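Local coordinates for protein carbohydrate oxidase (Microdochium nivale, PDB 3RJA) that oxidises the C1 hydroxyl of mono-, oligo- and polysaccharides to the lactone with its FAD cofactor, reducing molecular oxygen to hydrogen peroxide, at residues 1-6 against 57-62; 123-128 against 204-209; 434-439 against 468-473. One frame throughout, in Å; residues are numbered along the deposited sequence.

Contact 1: 1-6 against 57-62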
loop_
_atom_site.group_PDB
_atom_site.type_symbol
_atom_site.label_atom_id
_atom_site.label_comp_id
_atom_site.label_asym_id
_atom_site.label_seq_id
_atom_site.Cartn_x
_atom_site.Cartn_y
_atom_site.Cartn_z
ATOM N N GLY A 1 27.474 4.538 -22.242
ATOM C CA GLY A 1 27.599 3.090 -22.533
ATOM C C GLY A 1 26.409 2.572 -23.324
ATOM O O GLY A 1 25.560 3.335 -23.789
ATOM N N ALA A 2 26.348 1.259 -23.454
ATOM C CA ALA A 2 25.393 0.617 -24.344
ATOM C C ALA A 2 23.909 0.962 -24.026
ATOM O O ALA A 2 23.155 1.267 -24.941
ATOM C CB ALA A 2 25.633 -0.887 -24.316
ATOM N N ILE A 3 23.512 0.900 -22.741
ATOM C CA ILE A 3 22.116 1.162 -22.341
ATOM C C ILE A 3 21.735 2.627 -22.576
ATOM O O ILE A 3 20.647 2.910 -23.080
ATOM C CB ILE A 3 21.781 0.682 -20.850
ATOM C CG1 ILE A 3 20.325 0.965 -20.478
ATOM C CG2 ILE A 3 22.759 1.266 -19.816
ATOM C CD1 ILE A 3 19.269 0.091 -21.308
ATOM N N GLU A 4 22.627 3.555 -22.229
ATOM C CA GLU A 4 22.372 4.980 -22.498
ATOM C C GLU A 4 22.151 5.185 -24.019
ATOM O O GLU A 4 21.180 5.800 -24.449
ATOM C CB GLU A 4 23.536 5.855 -22.026
ATOM C CG GLU A 4 23.752 5.938 -20.489
ATOM C CD GLU A 4 24.436 4.706 -19.899
ATOM O OE1 GLU A 4 24.993 3.896 -20.671
ATOM O OE2 GLU A 4 24.426 4.562 -18.656
ATOM N N ALA A 5 23.060 4.649 -24.821
ATOM C CA ALA A 5 22.984 4.774 -26.286
ATOM C C ALA A 5 21.664 4.208 -26.783
ATOM O O ALA A 5 20.988 4.831 -27.591
ATOM C CB ALA A 5 24.145 4.028 -26.936
ATOM N N CYS A 6 21.287 3.041 -26.257
ATOM C CA CYS A 6 20.036 2.380 -26.671
ATOM C C CYS A 6 18.818 3.240 -26.373
ATOM O O CYS A 6 17.930 3.360 -27.205
ATOM C CB CYS A 6 19.862 1.019 -25.983
ATOM S SG CYS A 6 18.425 0.100 -26.593
ATOM N N LYS A 57 15.601 -5.866 -23.028
ATOM C CA LYS A 57 15.678 -7.153 -23.758
ATOM C C LYS A 57 16.960 -7.272 -24.601
ATOM O O LYS A 57 17.638 -8.308 -24.590
ATOM C CB LYS A 57 14.444 -7.365 -24.656
ATOM C CG LYS A 57 14.554 -8.667 -25.470
ATOM C CD LYS A 57 13.380 -8.859 -26.401
ATOM C CE LYS A 57 13.573 -10.069 -27.291
ATOM N NZ LYS A 57 12.369 -10.241 -28.121
ATOM N N LYS A 58 17.301 -6.202 -25.316
ATOM C CA LYS A 58 18.507 -6.182 -26.156
ATOM C C LYS A 58 19.810 -6.421 -25.366
ATOM O O LYS A 58 20.707 -7.124 -25.835
ATOM C CB LYS A 58 18.589 -4.846 -26.905
ATOM C CG LYS A 58 19.698 -4.786 -27.943
ATOM C CD LYS A 58 20.055 -3.339 -28.320
ATOM C CE LYS A 58 20.701 -3.247 -29.711
ATOM N NZ LYS A 58 19.681 -3.499 -30.805
ATOM N N LEU A 59 19.904 -5.842 -24.163
ATOM C CA LEU A 59 21.144 -5.827 -23.396
ATOM C C LEU A 59 21.132 -6.851 -22.251
ATOM O O LEU A 59 22.023 -6.843 -21.388
ATOM C CB LEU A 59 21.450 -4.414 -22.892
ATOM C CG LEU A 59 21.586 -3.379 -24.036
ATOM C CD1 LEU A 59 21.620 -1.954 -23.505
ATOM C CD2 LEU A 59 22.804 -3.639 -24.927
ATOM N N ASN A 60 20.140 -7.739 -22.273
ATOM C CA ASN A 60 19.879 -8.673 -21.168
ATOM C C ASN A 60 19.891 -8.028 -19.764
ATOM O O ASN A 60 20.619 -8.463 -18.874
ATOM C CB ASN A 60 20.825 -9.886 -21.206
ATOM C CG ASN A 60 20.265 -11.087 -20.438
ATOM O OD1 ASN A 60 19.042 -11.214 -20.216
ATOM N ND2 ASN A 60 21.154 -11.961 -20.016
ATOM N N LEU A 61 19.068 -7.001 -19.567
ATOM C CA LEU A 61 18.973 -6.348 -18.265
ATOM C C LEU A 61 17.631 -6.679 -17.609
ATOM O O LEU A 61 16.639 -6.904 -18.313
ATOM C CB LEU A 61 19.115 -4.834 -18.432
ATOM C CG LEU A 61 20.370 -4.300 -19.148
ATOM C CD1 LEU A 61 20.237 -2.787 -19.440
ATOM C CD2 LEU A 61 21.666 -4.573 -18.328
ATOM N N LYS A 62 17.584 -6.674 -16.279
ATOM C CA LYS A 62 16.302 -6.649 -15.561
ATOM C C LYS A 62 15.780 -5.210 -15.578
ATOM O O LYS A 62 16.567 -4.223 -15.542
ATOM C CB LYS A 62 16.454 -7.156 -14.114
ATOM C CG LYS A 62 17.091 -8.570 -13.996
ATOM C CD LYS A 62 16.395 -9.557 -14.941
ATOM C CE LYS A 62 16.798 -11.028 -14.668
ATOM N NZ LYS A 62 15.993 -11.999 -15.470
#
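Ile3 and Leu59 bring the two backbones nearest, their CA atoms 7.1 Å apart, where the first turn of helix 2-9 lies against the end of helix 46-58 and the loop that leaves it; the spacing widens to 8.7 Å between Cys6 CA and Lys58 CA. Leu59, the first residue to depart from helical angles, makes most of the contact. One of its methyls, CD1, presses on the backbone of the N-terminal helix at 3.4 Å from Ile3 CA, close beside Ile3 N as well, while the other methyl, CD2, meets Ala2 CB at 4.0 Å. The branched ends of Ile3 and Leu59 pass each other at a slant, with Ile3 CB 3.7 Å from Leu59 CD1. With CG1 opposite the backbone N (chi1 -180°), Ile3 CD1 meets a methyl of each leucine and touches Leu61 CD1 at 3.6 Å. Further along the helix, the methylene CD of Lys58 comes to 4.2 Å from Cys6 SG, a loose apolar touch. All of this is van der Waals packing, and a covalent link accompanies it: Cys6 SG forms a disulfide with Cys55 of helix 46-58. Ile3 also packs on Thr38 and on Ala39 of strand 39-42, so its side chain is buried although the contact lies at the surface. This is plain apolar packing of a helix on the end of another helix and the loop after it, with a disulfide joining the two helices; it ties the N-terminal helix of the mature enzyme to the FAD-binding domain.

Contact 2: 123-128 against 204-209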
loop_
_atom_site.group_PDB
_atom_site.type_symbol
_atom_site.label_atom_id
_atom_site.label_comp_id
_atom_site.label_asym_id
_atom_site.label_seq_id
_atom_site.Cartn_x
_atom_site.Cartn_y
_atom_site.Cartn_z
ATOM N N TYR A 123 -13.231 17.466 -11.306
ATOM C CA TYR A 123 -14.412 16.652 -11.673
ATOM C C TYR A 123 -15.454 16.358 -10.594
ATOM O O TYR A 123 -16.487 15.762 -10.879
ATOM C CB TYR A 123 -13.983 15.341 -12.330
ATOM C CG TYR A 123 -13.042 15.491 -13.510
ATOM C CD1 TYR A 123 -13.490 16.027 -14.724
ATOM C CD2 TYR A 123 -11.708 15.052 -13.428
ATOM C CE1 TYR A 123 -12.634 16.129 -15.828
ATOM C CE2 TYR A 123 -10.832 15.168 -14.530
ATOM C CZ TYR A 123 -11.314 15.700 -15.722
ATOM O OH TYR A 123 -10.475 15.814 -16.804
ATOM N N GLY A 124 -15.182 16.784 -9.372
ATOM C CA GLY A 124 -16.036 16.501 -8.245
ATOM C C GLY A 124 -16.081 15.029 -7.855
ATOM O O GLY A 124 -17.106 14.570 -7.362
ATOM N N ARG A 125 -14.974 14.297 -8.053
ATOM C CA ARG A 125 -14.979 12.828 -7.906
ATOM C C ARG A 125 -13.900 12.343 -6.933
ATOM O O ARG A 125 -12.968 13.100 -6.585
ATOM C CB ARG A 125 -14.803 12.133 -9.265
ATOM C CG ARG A 125 -15.779 12.553 -10.402
ATOM C CD ARG A 125 -17.208 12.142 -10.125
ATOM N NE ARG A 125 -17.405 10.691 -10.194
ATOM C CZ ARG A 125 -18.597 10.092 -10.215
ATOM N NH1 ARG A 125 -19.727 10.818 -10.193
ATOM N NH2 ARG A 125 -18.667 8.760 -10.279
ATOM N N ALA A 126 -14.048 11.090 -6.485
ATOM C CA ALA A 126 -13.185 10.521 -5.474
ATOM C C ALA A 126 -12.950 9.034 -5.724
ATOM O O ALA A 126 -13.743 8.373 -6.397
ATOM C CB ALA A 126 -13.794 10.722 -4.072
ATOM N N ILE A 127 -11.839 8.538 -5.192
ATOM C CA ILE A 127 -11.523 7.114 -5.128
ATOM C C ILE A 127 -11.028 6.790 -3.742
ATOM O O ILE A 127 -10.369 7.614 -3.090
ATOM C CB ILE A 127 -10.421 6.725 -6.162
ATOM C CG1 ILE A 127 -10.972 6.827 -7.589
ATOM C CG2 ILE A 127 -9.863 5.285 -5.906
ATOM C CD1 ILE A 127 -9.891 6.860 -8.608
ATOM N N SER A 128 -11.350 5.580 -3.289
ATOM C CA SER A 128 -10.895 5.097 -2.009
ATOM C C SER A 128 -9.441 4.586 -2.117
ATOM O O SER A 128 -9.198 3.545 -2.748
ATOM C CB SER A 128 -11.832 3.965 -1.537
ATOM O OG SER A 128 -11.357 3.360 -0.350
ATOM N N THR A 204 -14.824 5.966 -10.395
ATOM C CA THR A 204 -14.809 6.947 -9.307
ATOM C C THR A 204 -16.219 7.047 -8.704
ATOM O O THR A 204 -17.175 6.564 -9.320
ATOM C CB THR A 204 -14.354 8.342 -9.792
ATOM O OG1 THR A 204 -15.345 8.896 -10.687
ATOM C CG2 THR A 204 -13.009 8.247 -10.492
ATOM N N PHE A 205 -16.331 7.654 -7.516
ATOM C CA PHE A 205 -17.630 8.031 -6.920
ATOM C C PHE A 205 -17.704 9.559 -6.684
ATOM O O PHE A 205 -16.655 10.223 -6.624
ATOM C CB PHE A 205 -17.937 7.246 -5.626
ATOM C CG PHE A 205 -16.826 7.273 -4.579
ATOM C CD1 PHE A 205 -16.810 8.245 -3.562
ATOM C CD2 PHE A 205 -15.849 6.267 -4.560
ATOM C CE1 PHE A 205 -15.811 8.255 -2.582
ATOM C CE2 PHE A 205 -14.854 6.243 -3.596
ATOM C CZ PHE A 205 -14.817 7.244 -2.600
ATOM N N PRO A 206 -18.940 10.119 -6.561
ATOM C CA PRO A 206 -19.045 11.562 -6.277
ATOM C C PRO A 206 -18.337 11.852 -4.956
ATOM O O PRO A 206 -18.494 11.091 -3.989
ATOM C CB PRO A 206 -20.568 11.813 -6.153
ATOM C CG PRO A 206 -21.236 10.610 -6.805
ATOM C CD PRO A 206 -20.261 9.456 -6.609
ATOM N N ALA A 207 -17.544 12.920 -4.937
ATOM C CA ALA A 207 -16.792 13.299 -3.753
ATOM C C ALA A 207 -17.780 13.557 -2.621
ATOM O O ALA A 207 -18.666 14.357 -2.785
ATOM C CB ALA A 207 -15.934 14.544 -4.042
ATOM N N PRO A 208 -17.641 12.855 -1.477
ATOM C CA PRO A 208 -18.616 12.998 -0.373
ATOM C C PRO A 208 -18.615 14.404 0.185
ATOM O O PRO A 208 -17.545 15.033 0.276
ATOM C CB PRO A 208 -18.082 12.055 0.710
ATOM C CG PRO A 208 -17.184 11.133 0.030
ATOM C CD PRO A 208 -16.702 11.742 -1.248
ATOM N N LYS A 209 -19.798 14.894 0.556
ATOM C CA LYS A 209 -19.925 16.244 1.113
ATOM C C LYS A 209 -19.901 16.231 2.639
ATOM O O LYS A 209 -19.497 17.197 3.270
ATOM C CB LYS A 209 -21.227 16.878 0.623
ATOM C CG LYS A 209 -21.251 17.190 -0.872
ATOM C CD LYS A 209 -22.567 17.856 -1.265
ATOM C CE LYS A 209 -22.618 18.140 -2.759
ATOM N NZ LYS A 209 -21.482 19.014 -3.184
#
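Arg125-Ala126 and Phe205-Pro206 pair as a very short antiparallel bridge, although the two segments taken end to end run 102° apart. Ala126 and Phe205 form the hydrogen-bonded pair, Ala126 N giving to Phe205 O at 2.8 Å and Phe205 N to Ala126 O at 2.9 Å; Arg125 and Pro206 are the non-hydrogen-bonded pair beside it. Past the bridge, Ala207 N bonds almost straight (174°) to Gly124 O, the carbonyl of the positive-phi glycine that follows helix 112-123. The Arg125 side chain folds back over the partner strand, bent at chi2 and chi3, and grips Thr204 side-on. Its NE points in the guanidinium plane to Thr204 OG1 at 2.8 Å, and NH2 reaches Thr204 O at 2.8 Å from above the carbonyl plane. Pro206 N lies over the centre of one guanidinium face, and the proline ring runs alongside. A methionine in place of Arg125 would probably leave Thr204 O and OG1 without these donors and lose the flat group stacked on the Phe205-Pro206 peptide. Thr204 OG1 is also bonded to Gly102 O, while its methyl CG2 packs 3.8 Å from Ile127 CG1. On the face shared by Ala126 and Phe205, the phenyl ring lies over its neighbour: Ala126 O sits above one ring face, offset toward the rim, and Ala126 CB is 3.5 Å from Phe205 CE1. That ring stacks with His153 too. Tyr97 of strand 94-98 touches Arg125 and Thr204, Leu119 of helix 112-123 touches Thr204 and Ile127, and Trp295 at the start of helix 295-301 packs on Ala126, Ala207 and Pro208, where the long strand 196-206 ends.

Contact 3: 434-439 against 468-473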
loop_
_atom_site.group_PDB
_atom_site.type_symbol
_atom_site.label_atom_id
_atom_site.label_comp_id
_atom_site.label_asym_id
_atom_site.label_seq_id
_atom_site.Cartn_x
_atom_site.Cartn_y
_atom_site.Cartn_z
ATOM N N ASP A 434 13.186 -14.699 1.944
ATOM C CA ASP A 434 13.611 -15.184 0.651
ATOM C C ASP A 434 12.403 -15.206 -0.295
ATOM O O ASP A 434 11.266 -15.082 0.164
ATOM C CB ASP A 434 14.337 -16.538 0.745
ATOM C CG ASP A 434 13.418 -17.712 1.119
ATOM O OD1 ASP A 434 12.219 -17.743 0.782
ATOM O OD2 ASP A 434 13.937 -18.667 1.732
ATOM N N ARG A 435 12.660 -15.357 -1.598
ATOM C CA ARG A 435 11.625 -15.282 -2.644
ATOM C C ARG A 435 10.439 -16.236 -2.438
ATOM O O ARG A 435 9.273 -15.857 -2.629
ATOM C CB ARG A 435 12.272 -15.533 -4.026
ATOM C CG ARG A 435 11.369 -15.175 -5.194
ATOM C CD ARG A 435 12.100 -15.226 -6.538
ATOM N NE ARG A 435 11.218 -14.834 -7.639
ATOM C CZ ARG A 435 11.602 -14.779 -8.914
ATOM N NH1 ARG A 435 12.849 -15.107 -9.264
ATOM N NH2 ARG A 435 10.734 -14.403 -9.841
ATOM N N ASP A 436 10.728 -17.480 -2.058
ATOM C CA ASP A 436 9.656 -18.458 -1.870
ATOM C C ASP A 436 8.792 -18.165 -0.651
ATOM O O ASP A 436 7.565 -18.254 -0.719
ATOM C CB ASP A 436 10.215 -19.888 -1.768
ATOM C CG ASP A 436 10.978 -20.308 -3.004
ATOM O OD1 ASP A 436 10.566 -19.996 -4.141
ATOM O OD2 ASP A 436 12.027 -20.943 -2.825
ATOM N N TYR A 437 9.425 -17.860 0.472
ATOM C CA TYR A 437 8.687 -17.601 1.695
ATOM C C TYR A 437 7.852 -16.327 1.540
ATOM O O TYR A 437 6.672 -16.312 1.876
ATOM C CB TYR A 437 9.641 -17.497 2.891
ATOM C CG TYR A 437 8.935 -17.330 4.217
ATOM C CD1 TYR A 437 8.435 -18.433 4.917
ATOM C CD2 TYR A 437 8.767 -16.067 4.788
ATOM C CE1 TYR A 437 7.790 -18.272 6.151
ATOM C CE2 TYR A 437 8.118 -15.902 6.036
ATOM C CZ TYR A 437 7.637 -17.006 6.703
ATOM O OH TYR A 437 6.989 -16.829 7.923
ATOM N N ALA A 438 8.474 -15.264 1.029
ATOM C CA ALA A 438 7.795 -13.963 0.891
ATOM C C ALA A 438 6.550 -14.118 0.033
ATOM O O ALA A 438 5.476 -13.670 0.413
ATOM C CB ALA A 438 8.729 -12.937 0.275
ATOM N N THR A 439 6.683 -14.788 -1.114
ATOM C CA THR A 439 5.546 -14.872 -2.020
ATOM C C THR A 439 4.497 -15.778 -1.420
ATOM O O THR A 439 3.311 -15.596 -1.659
ATOM C CB THR A 439 5.952 -15.265 -3.461
ATOM O OG1 THR A 439 6.668 -16.518 -3.450
ATOM C CG2 THR A 439 6.836 -14.151 -4.093
ATOM N N ALA A 468 9.448 -11.078 -6.300
ATOM C CA ALA A 468 8.572 -11.403 -7.424
ATOM C C ALA A 468 8.114 -12.845 -7.271
ATOM O O ALA A 468 8.866 -13.692 -6.771
ATOM C CB ALA A 468 9.325 -11.236 -8.788
ATOM N N VAL A 469 6.897 -13.120 -7.721
ATOM C CA VAL A 469 6.392 -14.474 -7.870
ATOM C C VAL A 469 7.299 -15.258 -8.860
ATOM O O VAL A 469 7.713 -14.712 -9.876
ATOM C CB VAL A 469 4.922 -14.391 -8.369
ATOM C CG1 VAL A 469 4.423 -15.704 -8.881
ATOM C CG2 VAL A 469 3.986 -13.874 -7.232
ATOM N N ARG A 470 7.625 -16.518 -8.564
ATOM C CA ARG A 470 8.365 -17.346 -9.545
ATOM C C ARG A 470 7.484 -17.766 -10.727
ATOM O O ARG A 470 6.335 -18.138 -10.520
ATOM C CB ARG A 470 8.948 -18.615 -8.911
ATOM C CG ARG A 470 10.027 -18.397 -7.900
ATOM C CD ARG A 470 10.739 -19.733 -7.520
ATOM N NE ARG A 470 11.710 -19.489 -6.455
ATOM C CZ ARG A 470 12.924 -18.987 -6.659
ATOM N NH1 ARG A 470 13.326 -18.677 -7.890
ATOM N NH2 ARG A 470 13.744 -18.793 -5.633
ATOM N N PRO A 471 8.023 -17.689 -11.966
ATOM C CA PRO A 471 7.364 -18.295 -13.119
ATOM C C PRO A 471 7.412 -19.827 -12.999
ATOM O O PRO A 471 8.495 -20.411 -12.974
ATOM C CB PRO A 471 8.227 -17.844 -14.306
ATOM C CG PRO A 471 9.542 -17.532 -13.721
ATOM C CD PRO A 471 9.288 -17.033 -12.334
ATOM N N VAL A 472 6.246 -20.452 -12.895
ATOM C CA VAL A 472 6.151 -21.919 -12.850
ATOM C C VAL A 472 5.109 -22.387 -13.866
ATOM O O VAL A 472 3.908 -22.207 -13.654
ATOM C CB VAL A 472 5.774 -22.436 -11.438
ATOM C CG1 VAL A 472 5.900 -23.958 -11.383
ATOM C CG2 VAL A 472 6.660 -21.802 -10.385
ATOM N N LYS A 473 5.575 -22.958 -14.980
ATOM C CA LYS A 473 4.687 -23.553 -15.988
ATOM C C LYS A 473 3.713 -24.537 -15.333
ATOM O O LYS A 473 4.079 -25.351 -14.479
ATOM C CB LYS A 473 5.498 -24.286 -17.058
ATOM C CG LYS A 473 6.222 -23.387 -18.038
ATOM C CD LYS A 473 6.884 -24.215 -19.137
ATOM C CE LYS A 473 7.350 -23.347 -20.302
ATOM N NZ LYS A 473 7.717 -24.186 -21.483
ATOM O OXT LYS A 473 2.520 -24.524 -15.625
HETATM O O HOH W 1 13.406 -18.573 -2.673
HETATM O O HOH W 2 6.720 -17.772 -6.124
#
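Arg435 and Arg470 lay their guanidinium groups across each other's side chains, the two planes 38° apart. Over one face of the Arg435 group sits Arg470 CG, offset toward the rim; over the centre of one face of the Arg470 group sits Arg435 CD, 3.8 Å above it. The edges serve different acceptors. At the Arg435 edge, NE bonds to Ala468 O at 2.8 Å, with the oxygen close to the guanidinium plane, and NH2 bonds to Val469 O at 3.0 Å; both donors approach from above the respective carbonyl planes. The reach comes from a fully stretched chain, CG opposite the backbone N (chi1 -167°), which carries the group from the first turn of helix 435-443 onto two successive carbonyls of the C-terminal tail. At the Arg470 edge, NE makes a salt bridge to Asp436 OD1 at 2.6 Å, met on the syn side of the carboxylate, though the two planes are 53° apart. In the same edge a water accepts from Arg470 NH2 and from Asp436 N. A second water accepts from Arg470 N and donates to Thr439 OG1, which itself gives to Arg435 O at 2.8 Å; the Thr439 methyl CG2 packs 3.4 Å from Ala468 O. Asp434 caps the helix by accepting from Tyr437 N. Arg435 NH1 and Arg470 NH1 lie 3.9 Å apart, like charges close together, but each arginine has its own counter-charge: Asp461 OD2 for Arg435 NH1, Asp436 for Arg470. This pairing is likely to offset their repulsion, and the tail is tied to the helix start by Arg435 on its carbonyls and by Arg470 on the carboxylate of Asp436.

Overall arrangement
The three contacts come in series along the chain, each closing before the next opens. Contact 1 joins helix 2-9 to helix 46-58 of the FAD-binding domain at the surface; contact 2 belongs to the antiparallel sheet where strand 125-126 meets the end of strand 196-206; contact 3 fixes the C-terminal tail to helix 435-443 in the berberine-like region. Contacts 1 and 3 are closest, centres about 26 Å apart and nearest atoms about 8 Å, and Asp461 bonds to Lys62 of segment 57-62 and to Arg435. The centres of contacts 2 and 3 are about 37 Å apart, on opposite sides of the chain's centre. The N-terminal helix and the residues just before the C-terminus are thus both held to the body of the chain, and the Ala468 side chain is about 8 Å from the bound FAD.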